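PDB 3P5M: enoyl-CoA hydratase/isomerase from Mycobacterium avium, which probably catalyses the hydration or double-bond isomerisation of enoyl-CoA thioesters. Local coordinates for residues Ala102-Gly107 and Gln126-Arg131. Numbering follows the deposited sequence.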
ATOM      1  N   ALA B 102      -5.634  22.968  -7.861  1.00 12.03           N
ATOM      2  CA  ALA B 102      -4.744  23.449  -6.796  1.00 10.74           C
ATOM      3  C   ALA B 102      -5.498  23.913  -5.551  1.00 10.26           C
ATOM      4  O   ALA B 102      -6.460  24.679  -5.654  1.00 11.10           O
ATOM      5  CB  ALA B 102      -3.819  24.578  -7.339  1.00  9.99           C
ATOM      6  N   ALA B 103      -5.053  23.429  -4.390  1.00  9.20           N
ATOM      7  CA  ALA B 103      -5.414  23.990  -3.049  1.00  8.56           C
ATOM      8  C   ALA B 103      -4.083  24.327  -2.400  1.00  8.55           C
ATOM      9  O   ALA B 103      -3.439  23.457  -1.873  1.00  8.45           O
ATOM     10  CB  ALA B 103      -6.170  22.967  -2.202  1.00  8.43           C
ATOM     11  N   VAL B 104      -3.672  25.591  -2.489  1.00  8.70           N
ATOM     12  CA  VAL B 104      -2.313  26.042  -2.223  1.00 10.02           C
ATOM     13  C   VAL B 104      -2.345  27.149  -1.176  1.00 10.98           C
ATOM     14  O   VAL B 104      -3.214  28.034  -1.208  1.00  9.80           O
ATOM     15  CB  VAL B 104      -1.669  26.636  -3.536  1.00 10.52           C
ATOM     16  CG1 VAL B 104      -0.260  27.170  -3.295  1.00 11.04           C
ATOM     17  CG2 VAL B 104      -1.678  25.598  -4.666  1.00 10.80           C
ATOM     18  N   GLY B 105      -1.375  27.104  -0.267  1.00 11.32           N
ATOM     19  CA  GLY B 105      -1.287  28.119   0.775  1.00 12.32           C
ATOM     20  C   GLY B 105      -2.536  28.097   1.618  1.00 11.53           C
ATOM     21  O   GLY B 105      -2.943  27.024   2.073  1.00 12.40           O
ATOM     22  N   PHE B 106      -3.154  29.258   1.817  1.00 10.96           N
ATOM     23  CA  PHE B 106      -4.467  29.302   2.496  1.00 10.44           C
ATOM     24  C   PHE B 106      -5.567  28.440   1.832  1.00  9.80           C
ATOM     25  O   PHE B 106      -6.523  28.044   2.493  1.00  9.31           O
ATOM     26  CB  PHE B 106      -5.010  30.736   2.637  1.00  9.68           C
ATOM     27  CG  PHE B 106      -6.366  30.778   3.294  1.00 10.02           C
ATOM     28  CD1 PHE B 106      -6.486  30.582   4.670  1.00 10.54           C
ATOM     29  CD2 PHE B 106      -7.517  30.909   2.539  1.00 10.21           C
ATOM     30  CE1 PHE B 106      -7.719  30.560   5.279  1.00 10.52           C
ATOM     31  CE2 PHE B 106      -8.763  30.902   3.152  1.00 10.39           C
ATOM     32  CZ  PHE B 106      -8.857  30.741   4.520  1.00  9.94           C
ATOM     33  N   GLY B 107      -5.458  28.176   0.533  1.00  9.79           N
ATOM     34  CA  GLY B 107      -6.390  27.238  -0.134  1.00  9.39           C
ATOM     35  C   GLY B 107      -6.350  25.838   0.462  1.00  8.80           C
ATOM     36  O   GLY B 107      -7.361  25.127   0.496  1.00  8.44           O
ATOM     37  N   GLN B 126      -0.812  21.894  -1.069  1.00 10.66           N
ATOM     38  CA  GLN B 126       0.555  22.344  -1.062  1.00 10.90           C
ATOM     39  C   GLN B 126       0.705  23.609  -0.218  1.00 10.96           C
ATOM     40  O   GLN B 126      -0.058  24.554  -0.373  1.00 11.33           O
ATOM     41  CB  GLN B 126       0.999  22.658  -2.493  1.00  9.94           C
ATOM     42  CG  GLN B 126       2.482  23.082  -2.613  1.00 10.07           C
ATOM     43  CD  GLN B 126       2.824  23.685  -3.998  1.00 13.46           C
ATOM     44  OE1 GLN B 126       1.943  24.157  -4.699  1.00 10.60           O
ATOM     45  NE2 GLN B 126       4.105  23.658  -4.376  1.00 11.05           N
ATOM     46  N   LEU B 127       1.704  23.601   0.654  1.00 10.85           N
ATOM     47  CA  LEU B 127       2.069  24.798   1.435  1.00 11.87           C
ATOM     48  C   LEU B 127       3.209  25.490   0.680  1.00 12.90           C
ATOM     49  O   LEU B 127       4.397  25.326   1.003  1.00 12.11           O
ATOM     50  CB  LEU B 127       2.470  24.410   2.860  1.00 10.67           C
ATOM     51  CG  LEU B 127       1.434  23.651   3.696  1.00  9.10           C
ATOM     52  CD1 LEU B 127       1.967  23.327   5.116  1.00  8.32           C
ATOM     53  CD2 LEU B 127       0.113  24.428   3.788  1.00 12.46           C
ATOM     54  N   ALA B 128       2.850  26.219  -0.371  1.00 14.04           N
ATOM     55  CA  ALA B 128       3.880  26.856  -1.190  1.00 16.80           C
ATOM     56  C   ALA B 128       4.441  28.132  -0.562  1.00 18.40           C
ATOM     57  O   ALA B 128       5.279  28.780  -1.165  1.00 21.01           O
ATOM     58  CB  ALA B 128       3.381  27.136  -2.613  1.00 16.01           C
ATOM     59  N   PHE B 129       4.019  28.485   0.644  1.00 19.45           N
ATOM     60  CA  PHE B 129       4.392  29.785   1.188  1.00 20.97           C
ATOM     61  C   PHE B 129       5.908  29.982   1.211  1.00 20.48           C
ATOM     62  O   PHE B 129       6.396  31.047   0.831  1.00 20.25           O
ATOM     63  CB  PHE B 129       3.860  29.998   2.620  1.00 21.89           C
ATOM     64  CG  PHE B 129       2.449  29.511   2.870  1.00 24.67           C
ATOM     65  CD1 PHE B 129       1.397  30.433   2.979  1.00 25.39           C
ATOM     66  CD2 PHE B 129       2.177  28.144   3.067  1.00 24.31           C
ATOM     67  CE1 PHE B 129       0.112  30.012   3.240  1.00 23.67           C
ATOM     68  CE2 PHE B 129       0.883  27.710   3.353  1.00 26.28           C
ATOM     69  CZ  PHE B 129      -0.165  28.656   3.446  1.00 25.63           C
ATOM     70  N   THR B 130       6.655  28.960   1.658  1.00 20.52           N
ATOM     71  CA  THR B 130       8.105  29.107   1.844  1.00 19.96           C
ATOM     72  C   THR B 130       8.848  29.421   0.572  1.00 20.07           C
ATOM     73  O   THR B 130       9.983  29.909   0.635  1.00 20.83           O
ATOM     74  CB  THR B 130       8.790  27.905   2.563  1.00 20.17           C
ATOM     75  OG1 THR B 130       8.385  26.673   1.971  1.00 20.64           O
ATOM     76  CG2 THR B 130       8.446  27.880   4.040  1.00 20.78           C
ATOM     77  N   ARG B 131       8.234  29.184  -0.590  1.00 19.90           N
ATOM     78  CA  ARG B 131       8.933  29.484  -1.859  1.00 20.11           C
ATOM     79  C   ARG B 131       9.044  30.993  -2.116  1.00 19.75           C
ATOM     80  O   ARG B 131       9.803  31.434  -2.987  1.00 20.89           O
ATOM     81  CB  ARG B 131       8.332  28.714  -3.061  1.00 21.00           C
TER
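The backbone O of Gln126 is met by three groups: Gly105 N donates a hydrogen bond to it at 2.9 Å, Val104 CA adds a C-H...O contact at 3.3 Å, and Ala128 N, in its own segment, reaches back with a weak bond. With Gln126 N bonded to Ala103 O at 3.2 Å, this is a parallel beta bridge: Gln126 gives its N-H to the residue before Val104 and its carbonyl to the residue after it, and the two CA atoms lie 4.8 Å apart. The bridge belongs to the small three-stranded sheet of the crotonase fold, where 124-126 runs between 102-104 and 163-164. The Gly105 bond is the straighter of the two, 157° at the hydrogen against 142° for the other.

Parallel pairing puts Val104 and Gln126 side by side on one face, where Val104 CG2 is 3.9 Å from Gln126 OE1. The amide's NE2 is held by the backbone O of Ala160, which helps fix the end of this extended side chain.

Gly105 combines a positive phi with the N-cap position of helix 106-113, so the chain turns from strand to helix just as it leaves the bridge. Gly105 N is spent on the bridge; the next N-H, of Phe106 at the first turn of the helix, corresponds to one of the two oxyanion-hole donors of crotonases and probably has that role here. The Phe129 ring comes close to this turn and lies obliquely against Gly105 and Phe106, but it is modelled too near Gly105, which makes its exact placement doubtful. Back at the bridge, the other branch of Val104, CG1, stands anti to the backbone N (chi1 178°) and carries the apolar packing beyond the last paired residue, meeting Ala128 CB at 3.7 Å.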